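Local coordinates for protein alanine racemase 1 (Caldanaerobacter subterraneus subsp. tengcongensis MB4, PDB 4Y2W) that belongs to the alanine racemase family, two-domain proteins that join an N-terminal alpha/beta barrel to a C-terminal domain rich in beta strands, at residues T89-L94 with A112-K117; E153-N156 with I161-G164. The protein carries 1 engineered substitution. One frame throughout, in Å; residues are numbered along the deposited sequence.

Contact 1: residues T89-L94 with A112-K117; sequences TPPTQL and AKELEK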
ATOM      1  N   THR A  89     -21.601  -1.492  -6.935  1.00 46.93           N
ATOM      2  CA  THR A  89     -21.814  -0.093  -6.572  1.00 46.58           C
ATOM      3  C   THR A  89     -23.058  -0.035  -5.683  1.00 47.52           C
ATOM      4  O   THR A  89     -24.168  -0.243  -6.176  1.00 48.40           O
ATOM      5  CB  THR A  89     -22.026   0.790  -7.819  1.00 45.69           C
ATOM      6  OG1 THR A  89     -20.831   0.805  -8.610  1.00 44.21           O
ATOM      7  CG2 THR A  89     -22.393   2.221  -7.423  1.00 44.90           C
ATOM      8  N   PRO A  90     -22.884   0.241  -4.373  1.00 48.03           N
ATOM      9  CA  PRO A  90     -24.015   0.218  -3.434  1.00 47.95           C
ATOM     10  C   PRO A  90     -25.192   1.101  -3.857  1.00 48.05           C
ATOM     11  O   PRO A  90     -24.982   2.100  -4.543  1.00 48.13           O
ATOM     12  CB  PRO A  90     -23.408   0.755  -2.135  1.00 48.41           C
ATOM     13  CG  PRO A  90     -21.951   0.478  -2.245  1.00 48.68           C
ATOM     14  CD  PRO A  90     -21.619   0.595  -3.701  1.00 48.23           C
ATOM     15  N   PRO A  91     -26.425   0.740  -3.446  1.00 49.17           N
ATOM     16  CA  PRO A  91     -27.635   1.526  -3.742  1.00 50.11           C
ATOM     17  C   PRO A  91     -27.525   3.010  -3.383  1.00 49.77           C
ATOM     18  O   PRO A  91     -28.064   3.861  -4.090  1.00 49.66           O
ATOM     19  CB  PRO A  91     -28.708   0.852  -2.883  1.00 50.44           C
ATOM     20  CG  PRO A  91     -28.256  -0.561  -2.779  1.00 50.33           C
ATOM     21  CD  PRO A  91     -26.755  -0.507  -2.731  1.00 50.00           C
ATOM     22  N   THR A  92     -26.820   3.302  -2.296  1.00 50.58           N
ATOM     23  CA  THR A  92     -26.606   4.670  -1.835  1.00 51.34           C
ATOM     24  C   THR A  92     -25.736   5.521  -2.777  1.00 51.91           C
ATOM     25  O   THR A  92     -25.801   6.750  -2.731  1.00 52.17           O
ATOM     26  CB  THR A  92     -25.951   4.666  -0.440  1.00 51.93           C
ATOM     27  OG1 THR A  92     -24.779   3.838  -0.466  1.00 52.77           O
ATOM     28  CG2 THR A  92     -26.924   4.135   0.614  1.00 50.99           C
ATOM     29  N   GLN A  93     -24.927   4.878  -3.618  1.00 51.96           N
ATOM     30  CA  GLN A  93     -24.029   5.588  -4.536  1.00 52.98           C
ATOM     31  C   GLN A  93     -24.462   5.501  -6.002  1.00 53.15           C
ATOM     32  O   GLN A  93     -23.660   5.764  -6.903  1.00 51.30           O
ATOM     33  CB  GLN A  93     -22.607   5.032  -4.400  1.00 53.92           C
ATOM     34  CG  GLN A  93     -22.045   5.080  -2.989  1.00 55.24           C
ATOM     35  CD  GLN A  93     -20.708   4.373  -2.867  1.00 56.25           C
ATOM     36  OE1 GLN A  93     -19.872   4.430  -3.775  1.00 56.86           O
ATOM     37  NE2 GLN A  93     -20.495   3.702  -1.737  1.00 56.33           N
ATOM     38  N   LEU A  94     -25.723   5.148  -6.248  1.00 53.96           N
ATOM     39  CA  LEU A  94     -26.192   4.909  -7.613  1.00 54.59           C
ATOM     40  C   LEU A  94     -26.345   6.187  -8.424  1.00 55.13           C
ATOM     41  O   LEU A  94     -26.270   6.151  -9.650  1.00 54.72           O
ATOM     42  CB  LEU A  94     -27.519   4.147  -7.609  1.00 55.73           C
ATOM     43  CG  LEU A  94     -27.442   2.654  -7.282  1.00 56.16           C
ATOM     44  CD1 LEU A  94     -28.844   2.063  -7.199  1.00 56.36           C
ATOM     45  CD2 LEU A  94     -26.607   1.904  -8.310  1.00 56.13           C
ATOM     46  N   ALA A 112     -30.908  -4.466 -10.668  1.00 50.21           N
ATOM     47  CA  ALA A 112     -31.215  -3.866 -11.968  1.00 50.47           C
ATOM     48  C   ALA A 112     -32.383  -2.885 -11.885  1.00 51.04           C
ATOM     49  O   ALA A 112     -32.339  -1.819 -12.493  1.00 50.03           O
ATOM     50  CB  ALA A 112     -31.518  -4.951 -12.989  1.00 50.67           C
ATOM     51  N   LYS A 113     -33.420  -3.256 -11.136  1.00 54.01           N
ATOM     52  CA  LYS A 113     -34.579  -2.384 -10.909  1.00 56.76           C
ATOM     53  C   LYS A 113     -34.182  -1.094 -10.198  1.00 56.34           C
ATOM     54  O   LYS A 113     -34.584  -0.006 -10.611  1.00 55.74           O
ATOM     55  CB  LYS A 113     -35.650  -3.102 -10.076  1.00 59.52           C
ATOM     56  CG  LYS A 113     -36.410  -4.198 -10.809  1.00 62.03           C
ATOM     57  CD  LYS A 113     -37.472  -4.815  -9.906  1.00 64.92           C
ATOM     58  CE  LYS A 113     -38.120  -6.044 -10.529  1.00 66.84           C
ATOM     59  NZ  LYS A 113     -38.793  -5.744 -11.825  1.00 67.66           N
ATOM     60  N   GLU A 114     -33.404  -1.231  -9.125  1.00 57.12           N
ATOM     61  CA  GLU A 114     -32.911  -0.082  -8.357  1.00 56.87           C
ATOM     62  C   GLU A 114     -32.050   0.842  -9.213  1.00 54.98           C
ATOM     63  O   GLU A 114     -32.097   2.064  -9.054  1.00 55.55           O
ATOM     64  CB  GLU A 114     -32.110  -0.550  -7.134  1.00 58.30           C
ATOM     65  CG  GLU A 114     -32.956  -1.189  -6.039  1.00 59.37           C
ATOM     66  CD  GLU A 114     -32.122  -1.893  -4.977  1.00 60.90           C
ATOM     67  OE1 GLU A 114     -32.672  -2.768  -4.274  1.00 61.36           O
ATOM     68  OE2 GLU A 114     -30.920  -1.581  -4.842  1.00 61.87           O
ATOM     69  N   LEU A 115     -31.265   0.263 -10.116  1.00 53.38           N
ATOM     70  CA  LEU A 115     -30.482   1.058 -11.057  1.00 53.39           C
ATOM     71  C   LEU A 115     -31.395   1.763 -12.058  1.00 54.24           C
ATOM     72  O   LEU A 115     -31.230   2.956 -12.310  1.00 54.27           O
ATOM     73  CB  LEU A 115     -29.451   0.190 -11.788  1.00 52.53           C
ATOM     74  CG  LEU A 115     -28.546   0.893 -12.814  1.00 52.10           C
ATOM     75  CD1 LEU A 115     -27.871   2.130 -12.233  1.00 51.55           C
ATOM     76  CD2 LEU A 115     -27.504  -0.076 -13.350  1.00 51.58           C
ATOM     77  N   GLU A 116     -32.356   1.023 -12.617  1.00 55.82           N
ATOM     78  CA  GLU A 116     -33.307   1.578 -13.590  1.00 55.88           C
ATOM     79  C   GLU A 116     -34.035   2.781 -13.000  1.00 54.94           C
ATOM     80  O   GLU A 116     -34.156   3.816 -13.651  1.00 54.08           O
ATOM     81  CB  GLU A 116     -34.332   0.521 -14.032  1.00 57.16           C
ATOM     82  CG  GLU A 116     -35.115   0.906 -15.288  1.00 58.27           C
ATOM     83  CD  GLU A 116     -36.415   0.137 -15.480  1.00 58.22           C
ATOM     84  OE1 GLU A 116     -36.892  -0.523 -14.533  1.00 58.11           O
ATOM     85  OE2 GLU A 116     -36.975   0.202 -16.595  1.00 59.32           O
ATOM     86  N   LYS A 117     -34.502   2.631 -11.762  1.00 54.48           N
ATOM     87  CA  LYS A 117     -35.192   3.697 -11.035  1.00 55.85           C
ATOM     88  C   LYS A 117     -34.404   5.012 -11.061  1.00 56.49           C
ATOM     89  O   LYS A 117     -34.960   6.071 -11.362  1.00 57.26           O
ATOM     90  CB  LYS A 117     -35.443   3.254  -9.590  1.00 56.91           C
ATOM     91  CG  LYS A 117     -36.341   4.169  -8.772  1.00 58.75           C
ATOM     92  CD  LYS A 117     -36.677   3.531  -7.427  1.00 60.54           C
ATOM     93  CE  LYS A 117     -37.097   4.557  -6.382  1.00 62.36           C
ATOM     94  NZ  LYS A 117     -38.440   5.143  -6.653  1.00 63.38           N
TER
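The turn 89-94 runs past helix 109-121 with Leu94 and Leu115 6.7 Å apart at CA and Pro91 and Glu114 7.2 Å apart at CA. Gln93 N is hydrogen-bonded to Pro90 O (2.9 Å). Leu94 CB points toward the helix. Leu94 buries the largest area and touches both Glu114 and Leu115. Its CG sits beside its own backbone N, anti to the carbonyl carbon (chi1 -75°), and the two methyls spread over different targets. Leu94 CD1 lies 3.7 Å from Glu114 O, against the helix backbone. Leu94 CD2 meets Leu115 CD1 at 4.1 Å. Leu115 puts its CG anti to the backbone N (chi1 -180°), and the end of the side chain comes nearer to the turn than its CB direction suggests. Leu115 also packs on Ile97 and Val98 of helix 94-99 and on Leu160. The Glu114 carboxylate reaches Pro91, with OE2 3.5 Å from the ring carbon CG. Thr92 OG1 and Gln93 NE2 are both hydrogen-bonded to Asp4 O of the second subunit. With no polar bond between the segments, the contact rests on van der Waals packing: buried leucines, and a carboxylate against a proline ring where both residues are partly exposed.

Contact 2: residues E153-N156 with I161-G164; sequences EMAN and ILEG
Leu162 reaches from strand 160-166 to residues 154-155 of helix 144-155, where it meets Met154 and Ala155. The nearest CA atoms, those of Ala155 and Leu162, are 6.0 Å apart. From Leu162 the CB points toward the helix. CG stands anti to the backbone N (chi1 -163°), which carries the branch outward from the strand. CD2 is the tip that touches. Leu162 CD2 lies 3.6 Å from Ala155 N and 3.7 Å from Ala155 CA, against the backbone at Ala155. Leu162 CD2 is also 3.8 Å from Ala155 CB and 4.2 Å from Met154 CB. This is helix-to-strand packing inside a beta-alpha-beta unit, made of strand 126-131, helix 144-155 and strand 160-166 of the parallel eight-stranded barrel. The Leu162 side chain also packs on Val128 and Ile130 of the neighbouring strand. Leu162 is the centre of an inverse gamma turn, in which Glu163 N makes a weak hydrogen bond to Ile161 O. Met154 starts toward the strand at CB, but its extended chain then leads away and packs on Ile109 of helix 109-121. On the far side of the strand from Leu162, Glu163 OE1 is hydrogen-bonded to Tyr62 OH and His129 NE2.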
ATOM      1  N   GLU A 153     -35.893  -9.909 -18.769  1.00 53.57           N
ATOM      2  CA  GLU A 153     -36.651  -8.790 -18.216  1.00 53.11           C
ATOM      3  C   GLU A 153     -35.858  -7.494 -18.370  1.00 53.94           C
ATOM      4  O   GLU A 153     -36.398  -6.475 -18.811  1.00 53.25           O
ATOM      5  CB  GLU A 153     -36.994  -9.039 -16.746  1.00 53.07           C
ATOM      6  CG  GLU A 153     -38.114  -8.150 -16.223  1.00 53.67           C
ATOM      7  CD  GLU A 153     -38.572  -8.517 -14.819  1.00 54.45           C
ATOM      8  OE1 GLU A 153     -39.195  -7.653 -14.162  1.00 53.58           O
ATOM      9  OE2 GLU A 153     -38.317  -9.658 -14.367  1.00 54.22           O
ATOM     10  N   MET A 154     -34.571  -7.549 -18.027  1.00 54.27           N
ATOM     11  CA  MET A 154     -33.671  -6.398 -18.156  1.00 53.55           C
ATOM     12  C   MET A 154     -33.628  -5.839 -19.576  1.00 55.05           C
ATOM     13  O   MET A 154     -33.494  -4.629 -19.765  1.00 54.90           O
ATOM     14  CB  MET A 154     -32.253  -6.775 -17.727  1.00 52.60           C
ATOM     15  CG  MET A 154     -32.090  -6.991 -16.232  1.00 52.20           C
ATOM     16  SD  MET A 154     -30.416  -7.502 -15.809  1.00 50.86           S
ATOM     17  CE  MET A 154     -30.714  -8.462 -14.326  1.00 51.18           C
ATOM     18  N   ALA A 155     -33.739  -6.721 -20.567  1.00 57.35           N
ATOM     19  CA  ALA A 155     -33.757  -6.312 -21.974  1.00 59.22           C
ATOM     20  C   ALA A 155     -34.970  -5.443 -22.307  1.00 61.55           C
ATOM     21  O   ALA A 155     -34.930  -4.646 -23.247  1.00 62.59           O
ATOM     22  CB  ALA A 155     -33.728  -7.537 -22.874  1.00 59.32           C
ATOM     23  N   ASN A 156     -36.042  -5.605 -21.534  1.00 63.63           N
ATOM     24  CA  ASN A 156     -37.279  -4.854 -21.731  1.00 64.78           C
ATOM     25  C   ASN A 156     -37.425  -3.650 -20.799  1.00 63.89           C
ATOM     26  O   ASN A 156     -38.457  -2.977 -20.813  1.00 63.38           O
ATOM     27  CB  ASN A 156     -38.476  -5.793 -21.563  1.00 66.40           C
ATOM     28  CG  ASN A 156     -38.332  -7.069 -22.379  1.00 67.26           C
ATOM     29  OD1 ASN A 156     -37.881  -7.039 -23.526  1.00 65.87           O
ATOM     30  ND2 ASN A 156     -38.713  -8.198 -21.789  1.00 68.62           N
ATOM     31  N   ILE A 161     -29.576  -0.039 -20.657  1.00 55.34           N
ATOM     32  CA  ILE A 161     -29.078  -0.504 -21.945  1.00 54.69           C
ATOM     33  C   ILE A 161     -28.275  -1.770 -21.671  1.00 55.36           C
ATOM     34  O   ILE A 161     -27.274  -1.738 -20.953  1.00 55.69           O
ATOM     35  CB  ILE A 161     -28.167   0.525 -22.647  1.00 54.32           C
ATOM     36  CG1 ILE A 161     -28.849   1.893 -22.738  1.00 53.81           C
ATOM     37  CG2 ILE A 161     -27.795   0.033 -24.043  1.00 54.50           C
ATOM     38  CD1 ILE A 161     -27.943   2.994 -23.255  1.00 53.38           C
ATOM     39  N   LEU A 162     -28.726  -2.881 -22.243  1.00 55.12           N
ATOM     40  CA  LEU A 162     -28.110  -4.179 -22.019  1.00 54.48           C
ATOM     41  C   LEU A 162     -26.981  -4.391 -23.035  1.00 54.70           C
ATOM     42  O   LEU A 162     -27.117  -5.151 -24.001  1.00 54.57           O
ATOM     43  CB  LEU A 162     -29.186  -5.265 -22.104  1.00 54.42           C
ATOM     44  CG  LEU A 162     -28.910  -6.652 -21.528  1.00 55.45           C
ATOM     45  CD1 LEU A 162     -28.131  -6.595 -20.224  1.00 56.22           C
ATOM     46  CD2 LEU A 162     -30.232  -7.374 -21.320  1.00 55.55           C
ATOM     47  N   GLU A 163     -25.863  -3.708 -22.789  1.00 53.35           N
ATOM     48  CA  GLU A 163     -24.751  -3.623 -23.738  1.00 52.31           C
ATOM     49  C   GLU A 163     -23.829  -4.838 -23.735  1.00 52.37           C
ATOM     50  O   GLU A 163     -23.383  -5.276 -24.796  1.00 53.24           O
ATOM     51  CB  GLU A 163     -23.914  -2.377 -23.443  1.00 52.12           C
ATOM     52  CG  GLU A 163     -22.823  -2.095 -24.463  1.00 52.02           C
ATOM     53  CD  GLU A 163     -21.936  -0.939 -24.053  1.00 51.80           C
ATOM     54  OE1 GLU A 163     -21.220  -1.068 -23.040  1.00 52.26           O
ATOM     55  OE2 GLU A 163     -21.950   0.097 -24.745  1.00 52.41           O
ATOM     56  N   GLY A 164     -23.516  -5.366 -22.556  1.00 52.07           N
ATOM     57  CA  GLY A 164     -22.532  -6.440 -22.448  1.00 51.53           C
ATOM     58  C   GLY A 164     -22.934  -7.616 -21.585  1.00 51.85           C
ATOM     59  O   GLY A 164     -23.899  -7.558 -20.820  1.00 51.66           O
TER

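Overall arrangement
From the N terminus, the chain leaves barrel strand 83-85 and enters the turn 89-94. It then passes through helix 94-99 and strand 103-106 to helix 109-121, where contact 1 closes a loop of 17 residues. Strand 126-131 and helix 144-155 follow. Contact 2 then closes the short connection of four residues into strand 160-166. The two loops follow in series and neither nests nor crosses. The centres of contact 1 and contact 2 lie about 15 Å apart within the N-terminal barrel. Helices 109-121 and 144-155 join them directly, through a salt bridge from Lys113 NZ to Glu153 OE1 and packing of Ala112 CB on Met154 CE.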